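Probable molybdenum cofactor guanylyltransferase (Aquifex aeolicus, PDB 2E8B) probably transfers the GMP moiety of GTP to molybdenum-molybdopterin, giving the guanine dinucleotide form of the molybdenum cofactor, with magnesium as cofactor. Local coordinates at residues A[13-18]-A[53-58]; A[96-101]-A[142-147]; A[109-114]-A[179-184]; A[127-132]-A[172-177]. All blocks are in the same frame, centred on the assembly; numbering follows the deposited sequence.

Contact 1 (A[13-18]-A[53-58]); sequences KVNTCY and VFKEVY
The ring of F54 lies against the chain leading into strand 16-22, with CB of C17 over one face, 3.3 Å from F54 CD2. SG of C17, swung anti to its backbone N (chi1 177°), sits obliquely to the ring, 4.6 Å from the F54 centroid, a cysteine sulfur-aromatic contact. V53 CG1 covers a face of the same ring over its centre, while the carbonyl oxygen of V14 meets the edge in plane, 3.4 Å from F54 CD1. Were F54 replaced by alanine, C17 CB and V14 CG1 would probably lose the ring they pack on, and a gap would open next to L119 of helix 112-120. The backbones run parallel as neighbouring strands, the two ends of the beta-alpha-beta unit made by strand 16-22, helix 32-51 and strand 56-61 in the nucleotide-binding Rossmann-like core of this GT-A family member. Three bonds set the register: E56 N to N15 O, C17 N to E56 O, and Y58 N to C17 O at 2.9 Å. On the face carrying T16, Y18 and Y58 point the same way side by side; the ring planes are nearly parallel (20°) but slid apart, with centroids 5.3 Å from each other, so they hardly overlap. Nearer the surface, CD of K55 lies alongside the side-chain amide of N15, 3.4 Å from N15 OD1.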
loop_
_atom_site.group_PDB
_atom_site.type_symbol
_atom_site.label_atom_id
_atom_site.label_comp_id
_atom_site.label_asym_id
_atom_site.label_seq_id
_atom_site.Cartn_x
_atom_site.Cartn_y
_atom_site.Cartn_z
ATOM N N LYS A 13 4.203 -0.749 16.980
ATOM C CA LYS A 13 2.851 -0.389 17.386
ATOM C C LYS A 13 1.942 -0.268 16.174
ATOM O O LYS A 13 0.756 0.036 16.300
ATOM C CB LYS A 13 2.862 0.922 18.176
ATOM C CG LYS A 13 3.462 0.798 19.571
ATOM C CD LYS A 13 2.639 -0.136 20.454
ATOM C CE LYS A 13 3.160 -0.153 21.884
ATOM N NZ LYS A 13 2.355 -1.044 22.770
ATOM N N VAL A 14 2.507 -0.497 14.994
ATOM C CA VAL A 14 1.724 -0.453 13.768
ATOM C C VAL A 14 1.153 -1.861 13.633
ATOM O O VAL A 14 1.859 -2.796 13.255
ATOM C CB VAL A 14 2.606 -0.117 12.540
ATOM C CG1 VAL A 14 1.758 -0.118 11.272
ATOM C CG2 VAL A 14 3.265 1.246 12.729
ATOM N N ASN A 15 -0.122 -2.011 13.975
ATOM C CA ASN A 15 -0.780 -3.310 13.925
ATOM C C ASN A 15 -1.719 -3.507 12.741
ATOM O O ASN A 15 -2.239 -4.605 12.541
ATOM C CB ASN A 15 -1.572 -3.540 15.215
ATOM C CG ASN A 15 -0.698 -3.509 16.450
ATOM O OD1 ASN A 15 0.231 -4.305 16.587
ATOM N ND2 ASN A 15 -0.994 -2.588 17.361
ATOM N N THR A 16 -1.942 -2.458 11.953
ATOM C CA THR A 16 -2.850 -2.579 10.818
ATOM C C THR A 16 -2.205 -2.201 9.488
ATOM O O THR A 16 -1.330 -1.336 9.426
ATOM C CB THR A 16 -4.114 -1.722 11.035
ATOM O OG1 THR A 16 -3.803 -0.340 10.840
ATOM C CG2 THR A 16 -4.631 -1.904 12.457
ATOM N N CYS A 17 -2.646 -2.865 8.425
ATOM C CA CYS A 17 -2.120 -2.623 7.090
ATOM C C CYS A 17 -3.244 -2.556 6.064
ATOM O O CYS A 17 -4.223 -3.303 6.144
ATOM C CB CYS A 17 -1.148 -3.743 6.708
ATOM S SG CYS A 17 -0.426 -3.671 5.040
ATOM N N TYR A 18 -3.088 -1.662 5.093
ATOM C CA TYR A 18 -4.064 -1.496 4.030
ATOM C C TYR A 18 -3.415 -1.873 2.713
ATOM O O TYR A 18 -2.406 -1.297 2.331
ATOM C CB TYR A 18 -4.538 -0.050 3.978
ATOM C CG TYR A 18 -5.362 0.315 5.174
ATOM C CD1 TYR A 18 -4.753 0.739 6.348
ATOM C CD2 TYR A 18 -6.749 0.164 5.159
ATOM C CE1 TYR A 18 -5.496 1.001 7.486
ATOM C CE2 TYR A 18 -7.509 0.426 6.293
ATOM C CZ TYR A 18 -6.872 0.843 7.453
ATOM O OH TYR A 18 -7.601 1.102 8.580
ATOM N N VAL A 53 2.397 -10.358 9.180
ATOM C CA VAL A 53 3.021 -9.292 9.957
ATOM C C VAL A 53 2.058 -8.468 10.821
ATOM O O VAL A 53 2.415 -8.054 11.928
ATOM C CB VAL A 53 3.782 -8.315 9.024
ATOM C CG1 VAL A 53 4.269 -7.100 9.808
ATOM C CG2 VAL A 53 4.956 -9.029 8.375
ATOM N N PHE A 54 0.844 -8.237 10.328
ATOM C CA PHE A 54 -0.123 -7.411 11.051
ATOM C C PHE A 54 -1.346 -8.123 11.621
ATOM O O PHE A 54 -1.829 -9.105 11.058
ATOM C CB PHE A 54 -0.589 -6.283 10.133
ATOM C CG PHE A 54 0.537 -5.461 9.567
ATOM C CD1 PHE A 54 1.163 -4.489 10.339
ATOM C CD2 PHE A 54 0.986 -5.679 8.265
ATOM C CE1 PHE A 54 2.223 -3.738 9.824
ATOM C CE2 PHE A 54 2.040 -4.938 7.740
ATOM C CZ PHE A 54 2.663 -3.964 8.523
ATOM N N LYS A 55 -1.851 -7.596 12.733
ATOM C CA LYS A 55 -3.026 -8.151 13.400
ATOM C C LYS A 55 -4.259 -7.970 12.518
ATOM O O LYS A 55 -5.135 -8.835 12.472
ATOM C CB LYS A 55 -3.245 -7.448 14.743
ATOM C CG LYS A 55 -2.016 -7.460 15.640
ATOM C CD LYS A 55 -2.213 -6.663 16.928
ATOM C CE LYS A 55 -3.226 -7.321 17.850
ATOM N NZ LYS A 55 -3.251 -6.675 19.194
ATOM N N GLU A 56 -4.322 -6.842 11.820
ATOM C CA GLU A 56 -5.448 -6.561 10.940
ATOM C C GLU A 56 -4.973 -6.077 9.575
ATOM O O GLU A 56 -4.081 -5.233 9.478
ATOM C CB GLU A 56 -6.364 -5.511 11.569
ATOM C CG GLU A 56 -6.880 -5.907 12.944
ATOM C CD GLU A 56 -7.968 -4.983 13.449
ATOM O OE1 GLU A 56 -7.744 -3.754 13.473
ATOM O OE2 GLU A 56 -9.046 -5.491 13.828
ATOM N N VAL A 57 -5.571 -6.633 8.527
ATOM C CA VAL A 57 -5.235 -6.270 7.155
ATOM C C VAL A 57 -6.521 -6.031 6.380
ATOM O O VAL A 57 -7.427 -6.858 6.400
ATOM C CB VAL A 57 -4.447 -7.395 6.451
ATOM C CG1 VAL A 57 -4.062 -6.962 5.048
ATOM C CG2 VAL A 57 -3.210 -7.745 7.254
ATOM N N TYR A 58 -6.599 -4.893 5.700
ATOM C CA TYR A 58 -7.778 -4.565 4.916
ATOM C C TYR A 58 -7.400 -4.369 3.461
ATOM O O TYR A 58 -6.271 -3.988 3.149
ATOM C CB TYR A 58 -8.434 -3.277 5.418
ATOM C CG TYR A 58 -8.795 -3.291 6.883
ATOM C CD1 TYR A 58 -7.879 -2.881 7.846
ATOM C CD2 TYR A 58 -10.046 -3.735 7.306
ATOM C CE1 TYR A 58 -8.195 -2.910 9.196
ATOM C CE2 TYR A 58 -10.374 -3.771 8.662
ATOM C CZ TYR A 58 -9.441 -3.356 9.598
ATOM O OH TYR A 58 -9.740 -3.389 10.941
HETATM O O HOH W 1 2.972 -5.234 13.250
#

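Contact 2 (A[96-101]-A[142-147]); sequences KEENVF and SKKLLE
The carboxylate of E98 meets S142 and K144 through OE2, joining the start of strand 99-104 to the turn between strand 140-142 and helix 146-154. CG anti to the backbone N (chi1 179°) and a bend at chi2 (56°) curl the chain back so that S142 OG donates to E98 OE2 nearly along the C-O axis, at 2.7 Å. K144 N reaches the syn lone pair of E98 OE2 in a longer, bent bond of 3.2 Å. The extended K144 chain crosses E98 at about a right angle, its CE 3.4 Å from E98 OE1. K143 N donates to E98 O at 2.8 Å, beside the antiparallel non-hydrogen-bonded pair N99-S142. A water lies between N99 OD1 and S142 OG; K143 NZ binds the carbonyls of L92 and A95. With alanine replacing E98, the S142 hydroxyl and K144 N are likely to lose their shared acceptor. Two donors on OE2 probably restrict the carboxylate's rotation, and K144 NZ, beyond salt-bridge range at 4.6 Å from E98 OE1, probably favours its charged form.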
loop_
_atom_site.group_PDB
_atom_site.type_symbol
_atom_site.label_atom_id
_atom_site.label_comp_id
_atom_site.label_asym_id
_atom_site.label_seq_id
_atom_site.Cartn_x
_atom_site.Cartn_y
_atom_site.Cartn_z
ATOM N N LYS A 96 -7.712 3.090 12.379
ATOM C CA LYS A 96 -8.147 3.096 13.773
ATOM C C LYS A 96 -6.972 3.386 14.705
ATOM O O LYS A 96 -7.155 3.558 15.912
ATOM C CB LYS A 96 -8.775 1.750 14.143
ATOM C CG LYS A 96 -9.868 1.282 13.192
ATOM C CD LYS A 96 -10.943 2.339 12.981
ATOM C CE LYS A 96 -11.995 1.854 11.990
ATOM N NZ LYS A 96 -12.897 2.953 11.548
ATOM N N GLU A 97 -5.768 3.422 14.142
ATOM C CA GLU A 97 -4.563 3.714 14.913
ATOM C C GLU A 97 -3.885 4.924 14.270
ATOM O O GLU A 97 -4.185 5.268 13.128
ATOM C CB GLU A 97 -3.613 2.512 14.917
ATOM C CG GLU A 97 -4.202 1.242 15.526
ATOM C CD GLU A 97 -3.149 0.180 15.789
ATOM O OE1 GLU A 97 -2.364 -0.125 14.869
ATOM O OE2 GLU A 97 -3.107 -0.358 16.917
ATOM N N GLU A 98 -2.974 5.562 14.999
ATOM C CA GLU A 98 -2.286 6.755 14.503
ATOM C C GLU A 98 -1.375 6.535 13.298
ATOM O O GLU A 98 -1.224 7.424 12.457
ATOM C CB GLU A 98 -1.479 7.401 15.632
ATOM C CG GLU A 98 -0.716 8.647 15.208
ATOM C CD GLU A 98 -1.619 9.704 14.601
ATOM O OE1 GLU A 98 -2.555 10.156 15.292
ATOM O OE2 GLU A 98 -1.393 10.082 13.431
ATOM N N ASN A 99 -0.757 5.364 13.223
ATOM C CA ASN A 99 0.130 5.044 12.113
ATOM C C ASN A 99 -0.278 3.698 11.532
ATOM O O ASN A 99 -0.469 2.730 12.268
ATOM C CB ASN A 99 1.580 4.987 12.599
ATOM C CG ASN A 99 2.041 6.296 13.201
ATOM O OD1 ASN A 99 2.061 7.328 12.530
ATOM N ND2 ASN A 99 2.413 6.264 14.478
ATOM N N VAL A 100 -0.427 3.638 10.212
ATOM C CA VAL A 100 -0.817 2.396 9.565
ATOM C C VAL A 100 0.088 2.097 8.382
ATOM O O VAL A 100 0.678 3.006 7.789
ATOM C CB VAL A 100 -2.288 2.451 9.074
ATOM C CG1 VAL A 100 -3.222 2.727 10.252
ATOM C CG2 VAL A 100 -2.445 3.515 7.997
ATOM N N PHE A 101 0.219 0.816 8.052
ATOM C CA PHE A 101 1.049 0.439 6.924
ATOM C C PHE A 101 0.213 0.472 5.650
ATOM O O PHE A 101 -0.994 0.203 5.673
ATOM C CB PHE A 101 1.640 -0.961 7.113
ATOM C CG PHE A 101 2.924 -1.165 6.368
ATOM C CD1 PHE A 101 2.919 -1.566 5.039
ATOM C CD2 PHE A 101 4.144 -0.884 6.978
ATOM C CE1 PHE A 101 4.109 -1.679 4.321
ATOM C CE2 PHE A 101 5.341 -0.994 6.269
ATOM C CZ PHE A 101 5.320 -1.392 4.934
ATOM N N SER A 142 0.902 8.335 8.590
ATOM C CA SER A 142 0.229 8.832 9.784
ATOM C C SER A 142 -1.174 9.337 9.467
ATOM O O SER A 142 -1.392 10.022 8.470
ATOM C CB SER A 142 1.036 9.973 10.409
ATOM O OG SER A 142 0.307 10.591 11.455
ATOM N N LYS A 143 -2.127 9.005 10.330
ATOM C CA LYS A 143 -3.502 9.436 10.133
ATOM C C LYS A 143 -3.586 10.962 10.201
ATOM O O LYS A 143 -4.505 11.569 9.653
ATOM C CB LYS A 143 -4.403 8.817 11.206
ATOM C CG LYS A 143 -5.884 8.993 10.945
ATOM C CD LYS A 143 -6.712 8.397 12.068
ATOM C CE LYS A 143 -8.195 8.622 11.830
ATOM N NZ LYS A 143 -8.684 7.902 10.622
ATOM N N LYS A 144 -2.614 11.573 10.871
ATOM C CA LYS A 144 -2.577 13.025 11.019
ATOM C C LYS A 144 -2.431 13.736 9.682
ATOM O O LYS A 144 -2.606 14.949 9.594
ATOM C CB LYS A 144 -1.434 13.431 11.956
ATOM C CG LYS A 144 -1.640 12.984 13.399
ATOM C CD LYS A 144 -0.505 13.431 14.311
ATOM C CE LYS A 144 -0.748 12.981 15.746
ATOM N NZ LYS A 144 0.314 13.448 16.680
ATOM N N LEU A 145 -2.118 12.973 8.641
ATOM C CA LEU A 145 -1.954 13.530 7.303
ATOM C C LEU A 145 -3.290 13.661 6.574
ATOM O O LEU A 145 -3.372 14.287 5.518
ATOM C CB LEU A 145 -1.036 12.627 6.484
ATOM C CG LEU A 145 0.362 12.393 7.043
ATOM C CD1 LEU A 145 1.019 11.281 6.263
ATOM C CD2 LEU A 145 1.176 13.672 6.966
ATOM N N LEU A 146 -4.335 13.068 7.142
ATOM C CA LEU A 146 -5.656 13.098 6.522
ATOM C C LEU A 146 -6.117 14.485 6.072
ATOM O O LEU A 146 -6.568 14.651 4.941
ATOM C CB LEU A 146 -6.691 12.485 7.468
ATOM C CG LEU A 146 -8.049 12.154 6.852
ATOM C CD1 LEU A 146 -7.870 11.312 5.594
ATOM C CD2 LEU A 146 -8.885 11.410 7.875
ATOM N N GLU A 147 -6.004 15.479 6.948
ATOM C CA GLU A 147 -6.423 16.836 6.604
ATOM C C GLU A 147 -5.707 17.379 5.368
ATOM O O GLU A 147 -6.333 17.966 4.482
ATOM C CB GLU A 147 -6.178 17.782 7.782
ATOM C CG GLU A 147 -6.426 19.246 7.451
ATOM C CD GLU A 147 -6.270 20.157 8.655
ATOM O OE1 GLU A 147 -5.173 20.179 9.254
ATOM O OE2 GLU A 147 -7.246 20.855 9.002
HETATM O O HOH W 2 1.854 9.816 13.507
#

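Contact 3 (A[109-114]-A[179-184]); sequences LMKKET and RYTLLN
Two threonine hydroxyls make the direct polar link: T114 OG1 donates to T181 OG1 over 2.7 Å, the side chains sliding past each other in opposite directions. T181 OG1, lodged between its own backbone N and carbonyl carbon (chi1 68°), is also bonded to L178 O, so the hydroxyl takes part in two hydrogen bonds. Water completes the polar network. One molecule accepts from L109 N and donates to T181 O and L183 O; another accepts from K111 NZ at 2.7 Å and is hydrogen-bonded to Y180 OH at 2.6 Å, lying in the ring plane at its edge. Apolar contacts accompany these bonds. L109 CD1 meets the edge of the Y180 ring, 3.8 Å from CD2, the two side chains crossing at about a right angle, and M110 CE touches L182 CD2 at 4.0 Å. The 3-10 turn 180-182 packs on the N-terminal end of helix 112-120, where K111 is the N-cap, fastening the tail after the last strand to the alpha/beta nucleotidyltransferase fold.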
loop_
_atom_site.group_PDB
_atom_site.type_symbol
_atom_site.label_atom_id
_atom_site.label_comp_id
_atom_site.label_asym_id
_atom_site.label_seq_id
_atom_site.Cartn_x
_atom_site.Cartn_y
_atom_site.Cartn_z
ATOM N N LEU A 109 6.773 -9.891 -5.762
ATOM C CA LEU A 109 7.897 -10.450 -5.021
ATOM C C LEU A 109 8.035 -9.968 -3.576
ATOM O O LEU A 109 9.038 -10.254 -2.918
ATOM C CB LEU A 109 9.192 -10.170 -5.785
ATOM C CG LEU A 109 9.238 -10.856 -7.152
ATOM C CD1 LEU A 109 10.432 -10.358 -7.944
ATOM C CD2 LEU A 109 9.306 -12.364 -6.960
ATOM N N MET A 110 7.029 -9.260 -3.076
ATOM C CA MET A 110 7.081 -8.757 -1.704
ATOM C C MET A 110 7.308 -9.871 -0.687
ATOM O O MET A 110 6.781 -10.979 -0.816
ATOM C CB MET A 110 5.792 -7.993 -1.362
ATOM C CG MET A 110 5.755 -7.361 0.036
ATOM S SD MET A 110 7.120 -6.198 0.426
ATOM C CE MET A 110 6.966 -5.014 -0.917
ATOM N N LYS A 111 8.130 -9.567 0.309
ATOM C CA LYS A 111 8.446 -10.503 1.379
ATOM C C LYS A 111 8.252 -9.783 2.699
ATOM O O LYS A 111 8.422 -8.571 2.786
ATOM C CB LYS A 111 9.893 -10.987 1.282
ATOM C CG LYS A 111 10.111 -12.109 0.291
ATOM C CD LYS A 111 11.411 -12.843 0.587
ATOM C CE LYS A 111 11.507 -14.128 -0.227
ATOM N NZ LYS A 111 12.691 -14.953 0.147
ATOM N N LYS A 112 7.900 -10.538 3.728
ATOM C CA LYS A 112 7.672 -9.952 5.034
ATOM C C LYS A 112 8.884 -9.188 5.554
ATOM O O LYS A 112 8.728 -8.159 6.205
ATOM C CB LYS A 112 7.287 -11.048 6.025
ATOM C CG LYS A 112 8.384 -12.069 6.275
ATOM C CD LYS A 112 7.896 -13.200 7.165
ATOM C CE LYS A 112 7.390 -12.676 8.492
ATOM N NZ LYS A 112 7.019 -13.784 9.422
ATOM N N GLU A 113 10.088 -9.679 5.273
ATOM C CA GLU A 113 11.289 -8.998 5.756
ATOM C C GLU A 113 11.368 -7.551 5.282
ATOM O O GLU A 113 11.873 -6.685 5.993
ATOM C CB GLU A 113 12.556 -9.742 5.326
ATOM C CG GLU A 113 12.698 -11.125 5.936
ATOM C CD GLU A 113 12.237 -12.225 5.001
ATOM O OE1 GLU A 113 11.116 -12.127 4.466
ATOM O OE2 GLU A 113 13.002 -13.194 4.804
ATOM N N THR A 114 10.868 -7.291 4.080
ATOM C CA THR A 114 10.895 -5.937 3.547
ATOM C C THR A 114 9.955 -5.063 4.364
ATOM O O THR A 114 10.292 -3.931 4.721
ATOM C CB THR A 114 10.474 -5.926 2.075
ATOM O OG1 THR A 114 11.372 -6.757 1.331
ATOM C CG2 THR A 114 10.505 -4.512 1.519
ATOM N N ARG A 179 15.869 -5.413 -2.472
ATOM C CA ARG A 179 15.404 -4.496 -3.503
ATOM C C ARG A 179 14.505 -5.159 -4.539
ATOM O O ARG A 179 13.549 -4.549 -5.016
ATOM C CB ARG A 179 16.598 -3.821 -4.180
ATOM C CG ARG A 179 17.253 -2.751 -3.302
ATOM C CD ARG A 179 18.671 -2.441 -3.738
ATOM N NE ARG A 179 18.763 -1.946 -5.108
ATOM C CZ ARG A 179 18.715 -0.663 -5.453
ATOM N NH1 ARG A 179 18.574 0.278 -4.530
ATOM N NH2 ARG A 179 18.827 -0.318 -6.729
ATOM N N TYR A 180 14.791 -6.413 -4.870
ATOM C CA TYR A 180 13.985 -7.117 -5.863
ATOM C C TYR A 180 12.551 -7.351 -5.386
ATOM O O TYR A 180 11.652 -7.569 -6.198
ATOM C CB TYR A 180 14.643 -8.457 -6.221
ATOM C CG TYR A 180 14.377 -9.568 -5.232
ATOM C CD1 TYR A 180 15.114 -9.673 -4.055
ATOM C CD2 TYR A 180 13.375 -10.513 -5.468
ATOM C CE1 TYR A 180 14.861 -10.688 -3.134
ATOM C CE2 TYR A 180 13.117 -11.532 -4.556
ATOM C CZ TYR A 180 13.863 -11.613 -3.390
ATOM O OH TYR A 180 13.620 -12.614 -2.480
ATOM N N THR A 181 12.334 -7.287 -4.075
ATOM C CA THR A 181 11.001 -7.520 -3.532
ATOM C C THR A 181 10.040 -6.384 -3.860
ATOM O O THR A 181 8.843 -6.487 -3.597
ATOM C CB THR A 181 11.031 -7.706 -1.994
ATOM O OG1 THR A 181 11.387 -6.472 -1.361
ATOM C CG2 THR A 181 12.041 -8.784 -1.610
ATOM N N LEU A 182 10.562 -5.311 -4.442
ATOM C CA LEU A 182 9.738 -4.154 -4.791
ATOM C C LEU A 182 9.453 -4.029 -6.286
ATOM O O LEU A 182 8.876 -3.038 -6.737
ATOM C CB LEU A 182 10.414 -2.874 -4.281
ATOM C CG LEU A 182 10.280 -2.692 -2.764
ATOM C CD1 LEU A 182 11.464 -1.933 -2.203
ATOM C CD2 LEU A 182 8.979 -1.968 -2.463
ATOM N N LEU A 183 9.851 -5.033 -7.058
ATOM C CA LEU A 183 9.620 -4.995 -8.499
ATOM C C LEU A 183 8.147 -5.232 -8.832
ATOM O O LEU A 183 7.394 -5.772 -8.021
ATOM C CB LEU A 183 10.480 -6.053 -9.197
ATOM C CG LEU A 183 11.999 -5.878 -9.114
ATOM C CD1 LEU A 183 12.696 -7.098 -9.699
ATOM C CD2 LEU A 183 12.405 -4.621 -9.864
ATOM N N ASN A 184 7.737 -4.811 -10.023
ATOM C CA ASN A 184 6.361 -5.016 -10.460
ATOM C C ASN A 184 6.387 -6.101 -11.526
ATOM O O ASN A 184 7.457 -6.554 -11.919
ATOM C CB ASN A 184 5.773 -3.734 -11.058
ATOM C CG ASN A 184 5.908 -2.540 -10.136
ATOM O OD1 ASN A 184 6.992 -1.977 -9.990
ATOM N ND2 ASN A 184 4.807 -2.154 -9.501
HETATM O O HOH W 3 7.259 -7.140 -5.852
HETATM O O HOH W 4 14.443 -12.878 -0.029
#

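Contact 4 (A[127-132]-A[172-177]); sequences SVAKTE and VEIPEE
V172 and E173 pair in parallel with A129 and K130, and three backbone bonds join them, V172 N to V128 O, K130 N to V172 O and, just past the end of strand 170-173, I174 N to K130 O, the straightest with an N-H...O angle of 174°. I174 reaches back along the face that carries A129, where its terminal methyl CD1 lies 3.8 Å from A129 CB. Because CG1 stands anti to the carbonyl carbon (chi1 -62°), that branch is directed at A129, and it also passes K130 O. T131 points the same way as I174 beside it, its methyl CG2 4.1 Å from I174 CB. L182 covers both residues from the following loop. Strand 126-130 has three strand neighbours: it pairs in parallel with strand 170-173 and antiparallel with strands 134-135 and 140-142, within the mixed sheet of this alpha/beta fold. At the other end, V172 CG2 comes within 4.1 Å of S127 CB, and V172 also packs on Y117 of helix 112-120. On the face of K130 and E173 the lysine bends away, its chain turned at chi2 and chi4, and its ammonium makes a salt bridge with E171. A water lies 3.1 Å from K130 O and 2.7 Å from I174 O, between the two chains where the strand pairing ends.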
loop_
_atom_site.group_PDB
_atom_site.type_symbol
_atom_site.label_atom_id
_atom_site.label_comp_id
_atom_site.label_asym_id
_atom_site.label_seq_id
_atom_site.Cartn_x
_atom_site.Cartn_y
_atom_site.Cartn_z
ATOM N N SER A 127 7.141 7.153 6.269
ATOM C CA SER A 127 8.388 6.467 5.958
ATOM C C SER A 127 8.047 5.515 4.829
ATOM O O SER A 127 7.192 4.642 4.981
ATOM C CB SER A 127 8.913 5.685 7.166
ATOM O OG SER A 127 9.452 6.570 8.134
ATOM N N VAL A 128 8.695 5.702 3.688
ATOM C CA VAL A 128 8.429 4.855 2.540
ATOM C C VAL A 128 9.696 4.216 2.014
ATOM O O VAL A 128 10.795 4.767 2.145
ATOM C CB VAL A 128 7.764 5.648 1.401
ATOM C CG1 VAL A 128 6.299 5.903 1.725
ATOM C CG2 VAL A 128 8.494 6.960 1.197
ATOM N N ALA A 129 9.529 3.044 1.416
ATOM C CA ALA A 129 10.639 2.289 0.856
ATOM C C ALA A 129 11.289 3.008 -0.321
ATOM O O ALA A 129 10.609 3.615 -1.142
ATOM C CB ALA A 129 10.147 0.908 0.417
ATOM N N LYS A 130 12.613 2.923 -0.398
ATOM C CA LYS A 130 13.358 3.563 -1.470
ATOM C C LYS A 130 14.436 2.664 -2.061
ATOM O O LYS A 130 15.356 2.231 -1.368
ATOM C CB LYS A 130 14.001 4.862 -0.958
ATOM C CG LYS A 130 14.887 5.586 -1.968
ATOM C CD LYS A 130 14.086 6.115 -3.144
ATOM C CE LYS A 130 14.973 6.847 -4.143
ATOM N NZ LYS A 130 15.634 8.045 -3.551
ATOM N N THR A 131 14.287 2.361 -3.347
ATOM C CA THR A 131 15.270 1.575 -4.083
ATOM C C THR A 131 15.720 2.619 -5.091
ATOM O O THR A 131 16.051 3.736 -4.701
ATOM C CB THR A 131 14.634 0.385 -4.829
ATOM O OG1 THR A 131 13.639 0.862 -5.741
ATOM C CG2 THR A 131 14.000 -0.586 -3.850
ATOM N N GLU A 132 15.726 2.274 -6.375
ATOM C CA GLU A 132 16.089 3.246 -7.395
ATOM C C GLU A 132 14.883 4.167 -7.505
ATOM O O GLU A 132 15.000 5.337 -7.856
ATOM C CB GLU A 132 16.330 2.554 -8.737
ATOM C CG GLU A 132 17.593 1.720 -8.781
ATOM C CD GLU A 132 18.836 2.567 -8.626
ATOM O OE1 GLU A 132 19.005 3.511 -9.428
ATOM O OE2 GLU A 132 19.639 2.295 -7.706
ATOM N N VAL A 172 13.388 4.995 3.409
ATOM C CA VAL A 172 13.987 3.846 4.062
ATOM C C VAL A 172 14.738 3.162 2.931
ATOM O O VAL A 172 14.126 2.560 2.053
ATOM C CB VAL A 172 12.922 2.896 4.648
ATOM C CG1 VAL A 172 13.597 1.681 5.265
ATOM C CG2 VAL A 172 12.098 3.617 5.697
ATOM N N GLU A 173 16.060 3.311 2.920
ATOM C CA GLU A 173 16.883 2.703 1.880
ATOM C C GLU A 173 16.792 1.194 2.027
ATOM O O GLU A 173 17.229 0.632 3.033
ATOM C CB GLU A 173 18.339 3.148 2.019
ATOM C CG GLU A 173 19.252 2.604 0.934
ATOM C CD GLU A 173 20.703 2.987 1.152
ATOM O OE1 GLU A 173 20.998 4.197 1.188
ATOM O OE2 GLU A 173 21.549 2.075 1.290
ATOM N N ILE A 174 16.209 0.540 1.030
ATOM C CA ILE A 174 16.047 -0.905 1.081
ATOM C C ILE A 174 17.363 -1.627 0.872
ATOM O O ILE A 174 18.095 -1.341 -0.077
ATOM C CB ILE A 174 15.026 -1.384 0.026
ATOM C CG1 ILE A 174 13.655 -0.774 0.330
ATOM C CG2 ILE A 174 14.947 -2.904 0.015
ATOM C CD1 ILE A 174 13.132 -1.085 1.729
ATOM N N PRO A 175 17.691 -2.565 1.779
ATOM C CA PRO A 175 18.932 -3.331 1.674
ATOM C C PRO A 175 19.008 -4.005 0.315
ATOM O O PRO A 175 17.996 -4.455 -0.223
ATOM C CB PRO A 175 18.814 -4.339 2.809
ATOM C CG PRO A 175 18.068 -3.575 3.857
ATOM C CD PRO A 175 16.987 -2.873 3.037
ATOM N N GLU A 176 20.215 -4.068 -0.233
ATOM C CA GLU A 176 20.448 -4.668 -1.539
ATOM C C GLU A 176 19.701 -5.976 -1.793
ATOM O O GLU A 176 19.061 -6.134 -2.836
ATOM C CB GLU A 176 21.953 -4.886 -1.742
ATOM C CG GLU A 176 22.329 -5.738 -2.951
ATOM C CD GLU A 176 21.792 -5.201 -4.264
ATOM O OE1 GLU A 176 21.462 -4.001 -4.340
ATOM O OE2 GLU A 176 21.715 -5.983 -5.234
ATOM N N GLU A 177 19.760 -6.903 -0.844
ATOM C CA GLU A 177 19.108 -8.188 -1.038
ATOM C C GLU A 177 17.587 -8.198 -0.945
ATOM O O GLU A 177 16.964 -9.240 -1.120
ATOM C CB GLU A 177 19.719 -9.229 -0.095
ATOM C CG GLU A 177 21.177 -9.531 -0.448
ATOM C CD GLU A 177 21.675 -10.841 0.129
ATOM O OE1 GLU A 177 20.939 -11.846 0.051
ATOM O OE2 GLU A 177 22.812 -10.870 0.645
HETATM O O HOH W 5 17.870 0.469 -2.052
#

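In the fold
Contact 1 closes first, joining the start of strand 16-22 to strand 56-61 across helix 32-51, and it is complete before any other contact opens. Contact 2 then begins at strand 99-104, which neighbours strand 16-22 in the sheet, so F101 bonds to both T16 and Y18; it ends on the turn into helix 146-154. Contacts 3 and 4 open inside this loop and close beyond it, so each crosses contact 2. Contact 4, joining strands 126-130 and 170-173, is nested within contact 3, which ties helix 112-120 to the C-terminal tail. These two touch through L182 on T131 and I174 and the R179-E132 salt bridge, whereas contacts 2 and 3 lie on opposite sides of the chain's centre.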